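Local coordinates for protein mandalate racemase/muconate lactonizing enzyme (Unidentified, PDB 4E4U) that is a putative member of the mandelate racemase/muconate lactonizing enzyme family and probably acts on a carboxylate substrate, as other enolase-superfamily enzymes do, at residues Val11-Pro16 and Met21-Val26; Gln246-Lys249 and Pro254-Thr257; His268-Leu271 and Gly275-Ile278; His309-Pro314 and Leu386-Gly391. All coordinates share one frame; numbering follows the deposited sequence. Where two conformers were deposited one is given.

Interaction 1 of 4, residues Val11-Pro16 and Met21-Val26; sequences VAVPPP and MYWIFV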
loop_
_atom_site.group_PDB
_atom_site.type_symbol
_atom_site.label_atom_id
_atom_site.label_comp_id
_atom_site.label_asym_id
_atom_site.label_seq_id
_atom_site.Cartn_x
_atom_site.Cartn_y
_atom_site.Cartn_z
ATOM N N VAL A 11 -6.751 -44.444 -21.128
ATOM C CA VAL A 11 -5.787 -45.181 -21.927
ATOM C C VAL A 11 -4.444 -45.284 -21.218
ATOM O O VAL A 11 -3.916 -44.286 -20.727
ATOM C CB VAL A 11 -5.591 -44.462 -23.275
ATOM C CG1 VAL A 11 -4.522 -45.136 -24.105
ATOM C CG2 VAL A 11 -6.914 -44.407 -24.039
ATOM N N ALA A 12 -3.892 -46.492 -21.167
ATOM C CA ALA A 12 -2.562 -46.706 -20.608
ATOM C C ALA A 12 -1.511 -46.285 -21.627
ATOM O O ALA A 12 -1.486 -46.800 -22.745
ATOM C CB ALA A 12 -2.373 -48.172 -20.240
ATOM N N VAL A 13 -0.643 -45.356 -21.243
ATOM C CA VAL A 13 0.439 -44.919 -22.115
ATOM C C VAL A 13 1.566 -45.949 -22.050
ATOM O O VAL A 13 2.032 -46.289 -20.971
ATOM C CB VAL A 13 0.959 -43.530 -21.693
ATOM C CG1 VAL A 13 2.090 -43.085 -22.600
ATOM C CG2 VAL A 13 -0.176 -42.503 -21.700
ATOM N N PRO A 14 2.005 -46.474 -23.207
ATOM C CA PRO A 14 3.045 -47.511 -23.167
ATOM C C PRO A 14 4.359 -46.991 -22.588
ATOM O O PRO A 14 4.631 -45.790 -22.688
ATOM C CB PRO A 14 3.241 -47.869 -24.645
ATOM C CG PRO A 14 1.987 -47.420 -25.329
ATOM C CD PRO A 14 1.546 -46.198 -24.579
ATOM N N PRO A 15 5.168 -47.882 -21.987
ATOM C CA PRO A 15 6.509 -47.470 -21.554
ATOM C C PRO A 15 7.264 -46.895 -22.752
ATOM O O PRO A 15 7.055 -47.372 -23.871
ATOM C CB PRO A 15 7.148 -48.784 -21.091
ATOM C CG PRO A 15 5.989 -49.665 -20.729
ATOM C CD PRO A 15 4.893 -49.299 -21.689
ATOM N N PRO A 16 8.126 -45.886 -22.537
ATOM C CA PRO A 16 8.550 -45.306 -21.257
ATOM C C PRO A 16 7.642 -44.193 -20.718
ATOM O O PRO A 16 8.127 -43.342 -19.972
ATOM C CB PRO A 16 9.931 -44.736 -21.591
ATOM C CG PRO A 16 9.813 -44.327 -23.023
ATOM C CD PRO A 16 8.859 -45.298 -23.674
ATOM N N MET A 21 1.428 -41.588 -17.217
ATOM C CA MET A 21 1.014 -42.984 -17.115
ATOM C C MET A 21 -0.274 -43.322 -17.865
ATOM O O MET A 21 -0.427 -44.429 -18.371
ATOM C CB MET A 21 0.868 -43.378 -15.642
ATOM C CG MET A 21 2.134 -43.204 -14.812
ATOM S SD MET A 21 3.550 -44.064 -15.525
ATOM C CE MET A 21 2.973 -45.756 -15.512
ATOM N N TYR A 22 -1.213 -42.387 -17.912
ATOM C CA TYR A 22 -2.496 -42.645 -18.559
ATOM C C TYR A 22 -3.121 -41.338 -18.987
ATOM O O TYR A 22 -2.839 -40.288 -18.408
ATOM C CB TYR A 22 -3.459 -43.423 -17.638
ATOM C CG TYR A 22 -3.615 -42.787 -16.280
ATOM C CD1 TYR A 22 -4.501 -41.729 -16.079
ATOM C CD2 TYR A 22 -2.848 -43.211 -15.203
ATOM C CE1 TYR A 22 -4.621 -41.117 -14.841
ATOM C CE2 TYR A 22 -2.967 -42.615 -13.963
ATOM C CZ TYR A 22 -3.845 -41.566 -13.787
ATOM O OH TYR A 22 -3.941 -40.982 -12.548
ATOM N N TRP A 23 -3.968 -41.410 -20.005
ATOM C CA TRP A 23 -4.717 -40.249 -20.469
ATOM C C TRP A 23 -6.204 -40.519 -20.317
ATOM O O TRP A 23 -6.681 -41.612 -20.630
ATOM C CB TRP A 23 -4.374 -39.936 -21.925
ATOM C CG TRP A 23 -2.921 -39.623 -22.134
ATOM C CD1 TRP A 23 -2.059 -39.063 -21.225
ATOM C CD2 TRP A 23 -2.147 -39.869 -23.319
ATOM N NE1 TRP A 23 -0.805 -38.935 -21.781
ATOM C CE2 TRP A 23 -0.833 -39.422 -23.063
ATOM C CE3 TRP A 23 -2.445 -40.417 -24.572
ATOM C CZ2 TRP A 23 0.189 -39.523 -24.014
ATOM C CZ3 TRP A 23 -1.429 -40.506 -25.518
ATOM C CH2 TRP A 23 -0.132 -40.062 -25.234
ATOM N N ILE A 24 -6.925 -39.518 -19.820
ATOM C CA ILE A 24 -8.348 -39.658 -19.547
ATOM C C ILE A 24 -9.161 -38.963 -20.627
ATOM O O ILE A 24 -9.191 -37.730 -20.683
ATOM C CB ILE A 24 -8.714 -39.042 -18.180
ATOM C CG1 ILE A 24 -7.854 -39.641 -17.065
ATOM C CG2 ILE A 24 -10.189 -39.249 -17.891
ATOM C CD1 ILE A 24 -8.005 -38.920 -15.729
ATOM N N PHE A 25 -9.826 -39.744 -21.475
ATOM C CA PHE A 25 -10.631 -39.177 -22.553
ATOM C C PHE A 25 -12.114 -39.345 -22.278
ATOM O O PHE A 25 -12.535 -40.341 -21.688
ATOM C CB PHE A 25 -10.299 -39.838 -23.897
ATOM C CG PHE A 25 -8.858 -39.706 -24.305
ATOM C CD1 PHE A 25 -8.286 -38.457 -24.512
ATOM C CD2 PHE A 25 -8.077 -40.839 -24.506
ATOM C CE1 PHE A 25 -6.956 -38.342 -24.896
ATOM C CE2 PHE A 25 -6.758 -40.727 -24.892
ATOM C CZ PHE A 25 -6.192 -39.479 -25.083
ATOM N N VAL A 26 -12.907 -38.376 -22.723
ATOM C CA VAL A 26 -14.357 -38.510 -22.697
ATOM C C VAL A 26 -14.916 -38.296 -24.099
ATOM O O VAL A 26 -14.426 -37.444 -24.853
ATOM C CB VAL A 26 -15.005 -37.519 -21.701
ATOM C CG1 VAL A 26 -14.661 -37.912 -20.267
ATOM C CG2 VAL A 26 -14.572 -36.082 -21.995
HETATM O O HOH W 1 0.814 -46.844 -18.534
#
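V13 presses its CG2 methyl onto one face of the W23 indole, a CH-pi contact in which the methyl carbon CG2 of V13 stands 3.5 Å from the centroid of the five-membered ring of W23 and only 15° off its normal. With CG1 of V13 anti to the backbone N (chi1 180°), CG2 stands anti to the carbonyl carbon, which sets it over the indole. V11, on the same sheet face as W23, meets F25 differently: its CG2 comes at the ring edge, in plane, 3.8 Å from CE2 of F25.

This oily face is the tight part of the contact. Beside it runs an antiparallel ladder: V11 and W23 form a hydrogen-bonded pair, N of V11 lying 2.9 Å from O of W23 with the reverse bond beside it, and A12 and Y22 follow as a non-hydrogen-bonded pair. Beyond them V13 N still bonds to M21 O at 3.0 Å. Here the ladder gives way to a wetter end, where one water donates to both V13 O and M21 O, and H17 ND1 also bonds to V13 O.

Strands 3-12 and 22-30 thus form a beta hairpin of the N-terminal domain. The indole N-H of W23 bonds to G19 O within the turn, strand 35-40 pairs along the far edge of 22-30, and helix 47-61 covers Y22, I24 and V26.

Interaction 2 of 4, residues Gln246-Lys249 and Pro254-Thr257; sequences QVAK and PIAT
This is a small, wholly apolar helix-on-strand contact within a beta-alpha-beta unit of the C-terminal barrel domain, where helix 241-249 rests on the strand that follows it. One side chain of strand 255-257 carries it: I255 points at the helix and meets two successive residues there. Its CG1 methylene lies against A248, 3.7 Å from the CB of that alanine and equally near its CA, so the small residue lets the isoleucine approach the helix backbone itself. One carbon farther out, I255 CD1 reaches the CG1 methyl of V247 at 4.1 Å, the looser of the two touches, with the valine and isoleucine side chains crossing at about a right angle.

The torsions explain this division. I255 places CG1 anti to its carbonyl carbon (chi1 -56°), then folds the chain at chi2 (-51°), which turns CD1 from A248 toward the valine. V247 offers the methyl that stands anti to its own backbone N (chi1 -178°). No hydrogen bond joins the two segments; the fit rests on methyl and methylene surfaces, and the summed buried area is a modest 104 Å².

F232 of the preceding parallel strand 231-233 touches both V247 and I255 in the layer between helix and sheet. V247 also packs on P214 and A217 of helix 214-224, while the other edge of strand 255-257 bonds through its backbone to S277 and I278.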
loop_
_atom_site.group_PDB
_atom_site.type_symbol
_atom_site.label_atom_id
_atom_site.label_comp_id
_atom_site.label_asym_id
_atom_site.label_seq_id
_atom_site.Cartn_x
_atom_site.Cartn_y
_atom_site.Cartn_z
ATOM N N GLN A 246 7.288 -12.859 -4.561
ATOM C CA GLN A 246 8.563 -12.504 -3.954
ATOM C C GLN A 246 9.732 -12.918 -4.846
ATOM O O GLN A 246 10.720 -12.187 -4.975
ATOM C CB GLN A 246 8.687 -13.128 -2.570
ATOM C CG GLN A 246 8.023 -12.290 -1.489
ATOM C CD GLN A 246 8.588 -10.881 -1.415
ATOM O OE1 GLN A 246 9.804 -10.690 -1.394
ATOM N NE2 GLN A 246 7.702 -9.885 -1.396
ATOM N N VAL A 247 9.619 -14.084 -5.474
ATOM C CA VAL A 247 10.655 -14.547 -6.395
ATOM C C VAL A 247 10.710 -13.602 -7.603
ATOM O O VAL A 247 11.781 -13.122 -7.991
ATOM C CB VAL A 247 10.450 -16.007 -6.837
ATOM C CG1 VAL A 247 11.588 -16.442 -7.748
ATOM C CG2 VAL A 247 10.364 -16.923 -5.630
ATOM N N ALA A 248 9.550 -13.297 -8.176
ATOM C CA ALA A 248 9.497 -12.415 -9.340
ATOM C C ALA A 248 10.122 -11.048 -9.051
ATOM O O ALA A 248 10.805 -10.474 -9.894
ATOM C CB ALA A 248 8.062 -12.258 -9.818
ATOM N N LYS A 249 9.894 -10.534 -7.847
ATOM C CA LYS A 249 10.430 -9.229 -7.467
ATOM C C LYS A 249 11.952 -9.212 -7.416
ATOM O O LYS A 249 12.572 -8.169 -7.611
ATOM C CB LYS A 249 9.867 -8.803 -6.108
ATOM C CG LYS A 249 8.412 -8.382 -6.174
ATOM C CD LYS A 249 7.814 -8.231 -4.788
ATOM C CE LYS A 249 6.294 -8.099 -4.870
ATOM N NZ LYS A 249 5.635 -8.182 -3.541
ATOM N N PRO A 254 11.867 -13.927 -16.328
ATOM C CA PRO A 254 10.403 -14.032 -16.244
ATOM C C PRO A 254 9.964 -15.257 -15.450
ATOM O O PRO A 254 10.530 -16.334 -15.639
ATOM C CB PRO A 254 9.986 -14.183 -17.711
ATOM C CG PRO A 254 11.057 -13.478 -18.466
ATOM C CD PRO A 254 12.329 -13.839 -17.726
ATOM N N ILE A 255 8.979 -15.095 -14.571
ATOM C CA ILE A 255 8.396 -16.234 -13.872
ATOM C C ILE A 255 7.209 -16.769 -14.657
ATOM O O ILE A 255 6.315 -16.012 -15.055
ATOM C CB ILE A 255 7.951 -15.879 -12.437
ATOM C CG1 ILE A 255 9.131 -15.307 -11.636
ATOM C CG2 ILE A 255 7.342 -17.100 -11.746
ATOM C CD1 ILE A 255 10.402 -16.149 -11.665
ATOM N N ALA A 256 7.229 -18.076 -14.909
ATOM C CA ALA A 256 6.123 -18.768 -15.564
ATOM C C ALA A 256 5.511 -19.738 -14.576
ATOM O O ALA A 256 6.224 -20.442 -13.864
ATOM C CB ALA A 256 6.615 -19.524 -16.800
ATOM N N THR A 257 4.189 -19.795 -14.538
ATOM C CA THR A 257 3.535 -20.785 -13.705
ATOM C C THR A 257 2.104 -21.002 -14.153
ATOM O O THR A 257 1.579 -20.243 -14.967
ATOM C CB THR A 257 3.580 -20.385 -12.215
ATOM O OG1 THR A 257 3.405 -21.555 -11.416
ATOM C CG2 THR A 257 2.515 -19.332 -11.887
#

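Interaction 3 of 4, residues His268-Leu271 and Gly275-Ile278; sequences HKLL and GASI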
loop_
_atom_site.group_PDB
_atom_site.type_symbol
_atom_site.label_atom_id
_atom_site.label_comp_id
_atom_site.label_asym_id
_atom_site.label_seq_id
_atom_site.Cartn_x
_atom_site.Cartn_y
_atom_site.Cartn_z
ATOM N N HIS A 268 -6.497 -14.741 -11.494
ATOM C CA HIS A 268 -6.660 -13.365 -11.044
ATOM C C HIS A 268 -5.813 -13.085 -9.802
ATOM O O HIS A 268 -5.075 -12.104 -9.751
ATOM C CB HIS A 268 -8.138 -13.076 -10.766
ATOM C CG HIS A 268 -8.390 -11.740 -10.142
ATOM N ND1 HIS A 268 -8.134 -10.547 -10.789
ATOM C CD2 HIS A 268 -8.872 -11.411 -8.920
ATOM C CE1 HIS A 268 -8.469 -9.542 -9.996
ATOM N NE2 HIS A 268 -8.906 -10.040 -8.855
ATOM N N LYS A 269 -5.904 -13.955 -8.801
ATOM C CA LYS A 269 -5.131 -13.761 -7.577
ATOM C C LYS A 269 -3.635 -13.726 -7.881
ATOM O O LYS A 269 -2.892 -12.901 -7.343
ATOM C CB LYS A 269 -5.421 -14.877 -6.576
ATOM C CG LYS A 269 -6.823 -14.889 -6.034
ATOM C CD LYS A 269 -6.992 -16.024 -5.035
ATOM C CE LYS A 269 -8.447 -16.203 -4.649
ATOM N NZ LYS A 269 -8.678 -17.433 -3.849
ATOM N N LEU A 270 -3.196 -14.635 -8.745
ATOM C CA LEU A 270 -1.792 -14.689 -9.139
ATOM C C LEU A 270 -1.328 -13.392 -9.803
ATOM O O LEU A 270 -0.296 -12.827 -9.438
ATOM C CB LEU A 270 -1.573 -15.866 -10.086
ATOM C CG LEU A 270 -0.172 -16.028 -10.673
ATOM C CD1 LEU A 270 0.788 -16.549 -9.613
ATOM C CD2 LEU A 270 -0.230 -16.981 -11.859
ATOM N N LEU A 271 -2.099 -12.919 -10.777
ATOM C CA LEU A 271 -1.739 -11.703 -11.503
ATOM C C LEU A 271 -1.805 -10.459 -10.620
ATOM O O LEU A 271 -0.957 -9.580 -10.730
ATOM C CB LEU A 271 -2.649 -11.536 -12.721
ATOM C CG LEU A 271 -2.410 -12.556 -13.833
ATOM C CD1 LEU A 271 -3.608 -12.585 -14.767
ATOM C CD2 LEU A 271 -1.126 -12.218 -14.594
ATOM N N GLY A 275 2.607 -12.270 -9.473
ATOM C CA GLY A 275 3.250 -13.559 -9.274
ATOM C C GLY A 275 3.898 -14.201 -10.486
ATOM O O GLY A 275 4.796 -15.028 -10.324
ATOM N N ALA A 276 3.452 -13.851 -11.689
ATOM C CA ALA A 276 4.007 -14.432 -12.909
ATOM C C ALA A 276 3.647 -13.569 -14.100
ATOM O O ALA A 276 2.631 -12.872 -14.083
ATOM C CB ALA A 276 3.488 -15.854 -13.111
ATOM N N SER A 277 4.468 -13.631 -15.146
ATOM C CA SER A 277 4.199 -12.894 -16.377
ATOM C C SER A 277 3.914 -13.820 -17.551
ATOM O O SER A 277 3.613 -13.358 -18.650
ATOM C CB SER A 277 5.365 -11.981 -16.726
ATOM O OG SER A 277 6.548 -12.736 -16.886
ATOM N N ILE A 278 4.028 -15.123 -17.317
ATOM C CA ILE A 278 3.768 -16.127 -18.340
ATOM C C ILE A 278 2.889 -17.186 -17.691
ATOM O O ILE A 278 3.279 -17.792 -16.694
ATOM C CB ILE A 278 5.084 -16.747 -18.859
ATOM C CG1 ILE A 278 5.944 -15.677 -19.547
ATOM C CG2 ILE A 278 4.812 -17.893 -19.829
ATOM C CD1 ILE A 278 7.388 -16.106 -19.784
#
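L270 spreads its two methyls over the returning chain, CD1 against the backbone of G275 and CD2 against the methyl of A276. The nearer touch is to the glycine: CD1 of L270 lies directly against its backbone, 3.9 Å from CA and 4.0 Å from C of G275. CB of A276 stands 4.1 Å from CD2 of L270. The leucine gets there by holding CG anti to its backbone N (chi1 176°), with the forked end coming nearer to the second segment than its base does.

The same leucine holds the turn by its backbone. N of G275 donates to O of L270 across 3.0 Å, with an N-H...O angle of 159°. This bond fastens the chain leaving the helix back onto the last turn of the helix. L271 adds a lighter touch: its CD2 methyl lies 3.8 Å from the carbonyl O of A276, a van der Waals contact between an apolar group and a backbone oxygen.

Residues 275-278 belong to the connection from helix 263-272 to strand 278-279 of the barrel. L270 and A276 both touch T257 of strand 255-257, and L270 also meets I244 of helix 241-249. L271 lies on L298 of helix 289-301, while H268 and K269 face other subunits, K269 in a salt bridge with E241 of a neighbouring subunit.

Interaction 4 of 4, residues His309-Pro314 and Leu386-Gly391; sequences HLYNGP and LHLQMG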
loop_
_atom_site.group_PDB
_atom_site.type_symbol
_atom_site.label_atom_id
_atom_site.label_comp_id
_atom_site.label_asym_id
_atom_site.label_seq_id
_atom_site.Cartn_x
_atom_site.Cartn_y
_atom_site.Cartn_z
ATOM N N HIS A 309 0.459 -25.337 -20.889
ATOM C CA HIS A 309 1.135 -26.541 -20.442
ATOM C C HIS A 309 0.547 -27.759 -21.136
ATOM O O HIS A 309 -0.653 -27.808 -21.435
ATOM C CB HIS A 309 0.943 -26.673 -18.928
ATOM C CG HIS A 309 1.309 -28.016 -18.383
ATOM N ND1 HIS A 309 0.394 -29.037 -18.247
ATOM C CD2 HIS A 309 2.481 -28.497 -17.904
ATOM C CE1 HIS A 309 0.993 -30.099 -17.735
ATOM N NE2 HIS A 309 2.259 -29.793 -17.517
ATOM N N LEU A 310 1.388 -28.756 -21.373
ATOM C CA LEU A 310 0.916 -30.012 -21.925
ATOM C C LEU A 310 1.788 -31.162 -21.420
ATOM O O LEU A 310 2.975 -31.234 -21.732
ATOM C CB LEU A 310 0.919 -29.942 -23.456
ATOM C CG LEU A 310 -0.186 -30.686 -24.202
ATOM C CD1 LEU A 310 -0.059 -32.187 -23.989
ATOM C CD2 LEU A 310 -1.561 -30.181 -23.776
ATOM N N TYR A 311 1.196 -32.043 -20.618
ATOM C CA TYR A 311 1.846 -33.291 -20.237
ATOM C C TYR A 311 0.765 -34.353 -20.173
ATOM O O TYR A 311 0.427 -34.872 -19.107
ATOM C CB TYR A 311 2.598 -33.189 -18.902
ATOM C CG TYR A 311 3.559 -34.348 -18.736
ATOM C CD1 TYR A 311 4.674 -34.465 -19.562
ATOM C CD2 TYR A 311 3.338 -35.347 -17.794
ATOM C CE1 TYR A 311 5.547 -35.529 -19.448
ATOM C CE2 TYR A 311 4.219 -36.422 -17.669
ATOM C CZ TYR A 311 5.320 -36.500 -18.497
ATOM O OH TYR A 311 6.198 -37.557 -18.388
ATOM N N ASN A 312 0.215 -34.658 -21.340
ATOM C CA ASN A 312 -0.981 -35.477 -21.444
ATOM C C ASN A 312 -1.193 -35.801 -22.919
ATOM O O ASN A 312 -0.251 -35.666 -23.713
ATOM C CB ASN A 312 -2.201 -34.804 -20.769
ATOM C CG ASN A 312 -2.410 -33.360 -21.194
ATOM O OD1 ASN A 312 -1.771 -32.433 -20.678
ATOM N ND2 ASN A 312 -3.340 -33.155 -22.115
ATOM N N GLY A 313 -2.404 -36.216 -23.290
ATOM C CA GLY A 313 -2.661 -36.756 -24.616
ATOM C C GLY A 313 -2.898 -35.731 -25.712
ATOM O O GLY A 313 -2.877 -34.519 -25.477
ATOM N N PRO A 314 -3.131 -36.219 -26.934
ATOM C CA PRO A 314 -3.269 -35.320 -28.081
ATOM C C PRO A 314 -4.624 -34.625 -28.153
ATOM O O PRO A 314 -4.769 -33.676 -28.915
ATOM C CB PRO A 314 -3.087 -36.259 -29.281
ATOM C CG PRO A 314 -3.572 -37.573 -28.773
ATOM C CD PRO A 314 -3.130 -37.633 -27.341
ATOM N N LEU A 386 -0.180 -42.943 -9.994
ATOM C CA LEU A 386 -0.951 -41.830 -10.536
ATOM C C LEU A 386 -0.265 -41.303 -11.795
ATOM O O LEU A 386 0.866 -41.685 -12.095
ATOM C CB LEU A 386 -1.055 -40.717 -9.498
ATOM C CG LEU A 386 -1.810 -41.059 -8.216
ATOM C CD1 LEU A 386 -1.620 -39.971 -7.179
ATOM C CD2 LEU A 386 -3.284 -41.262 -8.532
ATOM N N HIS A 387 -0.945 -40.429 -12.532
ATOM C CA HIS A 387 -0.388 -39.894 -13.767
ATOM C C HIS A 387 0.997 -39.280 -13.551
ATOM O O HIS A 387 1.910 -39.481 -14.364
ATOM C CB HIS A 387 -1.318 -38.854 -14.371
ATOM C CG HIS A 387 -0.906 -38.433 -15.741
ATOM N ND1 HIS A 387 -0.616 -37.132 -16.076
ATOM C CD2 HIS A 387 -0.695 -39.170 -16.858
ATOM C CE1 HIS A 387 -0.262 -37.078 -17.348
ATOM N NE2 HIS A 387 -0.309 -38.296 -17.848
ATOM N N LEU A 388 1.117 -38.525 -12.458
ATOM C CA LEU A 388 2.382 -37.982 -11.960
ATOM C C LEU A 388 2.331 -38.141 -10.452
ATOM O O LEU A 388 1.242 -38.221 -9.889
ATOM C CB LEU A 388 2.517 -36.494 -12.295
ATOM C CG LEU A 388 2.863 -36.091 -13.726
ATOM C CD1 LEU A 388 2.765 -34.581 -13.876
ATOM C CD2 LEU A 388 4.258 -36.568 -14.094
ATOM N N GLN A 389 3.487 -38.186 -9.794
ATOM C CA GLN A 389 3.540 -38.257 -8.333
ATOM C C GLN A 389 4.658 -37.387 -7.783
ATOM O O GLN A 389 5.611 -37.057 -8.501
ATOM C CB GLN A 389 3.743 -39.705 -7.860
ATOM C CG GLN A 389 2.599 -40.619 -8.253
ATOM C CD GLN A 389 2.684 -42.036 -7.712
ATOM O OE1 GLN A 389 1.784 -42.841 -7.961
ATOM N NE2 GLN A 389 3.752 -42.354 -6.980
ATOM N N MET A 390 4.537 -37.001 -6.514
ATOM C CA MET A 390 5.624 -36.311 -5.825
ATOM C C MET A 390 6.384 -37.291 -4.947
ATOM O O MET A 390 5.830 -38.306 -4.521
ATOM C CB MET A 390 5.094 -35.138 -4.996
ATOM C CG MET A 390 4.216 -34.205 -5.809
ATOM S SD MET A 390 3.864 -32.627 -5.046
ATOM C CE MET A 390 5.432 -31.782 -5.236
ATOM N N GLY A 391 7.651 -36.991 -4.685
ATOM C CA GLY A 391 8.469 -37.825 -3.824
ATOM C C GLY A 391 7.849 -37.983 -2.450
ATOM O O GLY A 391 7.261 -37.046 -1.910
#
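Y311 and H387 meet through both backbone and ring. The carbonyl O of Y311 lies in the plane of the imidazole, at its edge, 2.9 Å from the CE1 carbon of H387; this is a close C-H to oxygen approach, and no hydrogen bond crosses between the two segments. The imidazole NE2 has its polar partner elsewhere, in G19 O, which would limit the ring's rotation, consistent with CE1 facing the tyrosine carbonyl. The two aromatic rings themselves lie obliquely, centroids 5.9 Å apart and planes at 52°.

Apolar contact comes from L388. Its CD2 methyl approaches the Y311 ring to 3.6 Å at CE2, and CD1 comes within 4.0 Å of CD2 of the tyrosine, so both methyls of L388 meet the CD2/CE2 part of the ring obliquely. Y311 extends toward the leucine because its CG is anti to the backbone N (chi1 -164°).

The 309-314 segment is the loop after barrel strand 305-306, at the C-terminal ends of the barrel strands, where enzymes of this superfamily have their active site, capped by the N-terminal domain. It leads into helix 314-325, with G313 at the N-cap position.

Polar bonds within the segments and to their surroundings hold the backbones. N312 OD1 takes the N-H of Y311 at 3.0 Å, from above its amide plane, and also pairs with N282; G313 N bonds to E39 of the N-terminal domain, and N312 O to H343. On the other side Q389 OE1 accepts the N-H of L386 at 2.8 Å. L388 further packs on F82 of a neighbouring subunit.

In the fold
Interactions 1, 2 and 3 are buried; interaction 4 is only partly so and rests on ring and loop contacts. Interactions 2 and 3 are neighbours in the barrel domain, centres 9 Å apart: the strand of one bonds to the 275-278 segment of the other, I255 O to S277 N at 3.0 Å. Both are mainly apolar, though interaction 3 adds a backbone bond that closes its turn. Interaction 1, about 31 Å from interaction 3 between centres and across the chain's centre, is a hairpin pairing with three backbone bonds. It touches interaction 4, where Y22 OH probably hydrogen-bonds H387 N, joining the N-terminal hairpin to the C-terminal segment; W23 NE1 also packs against N312 of the barrel loop.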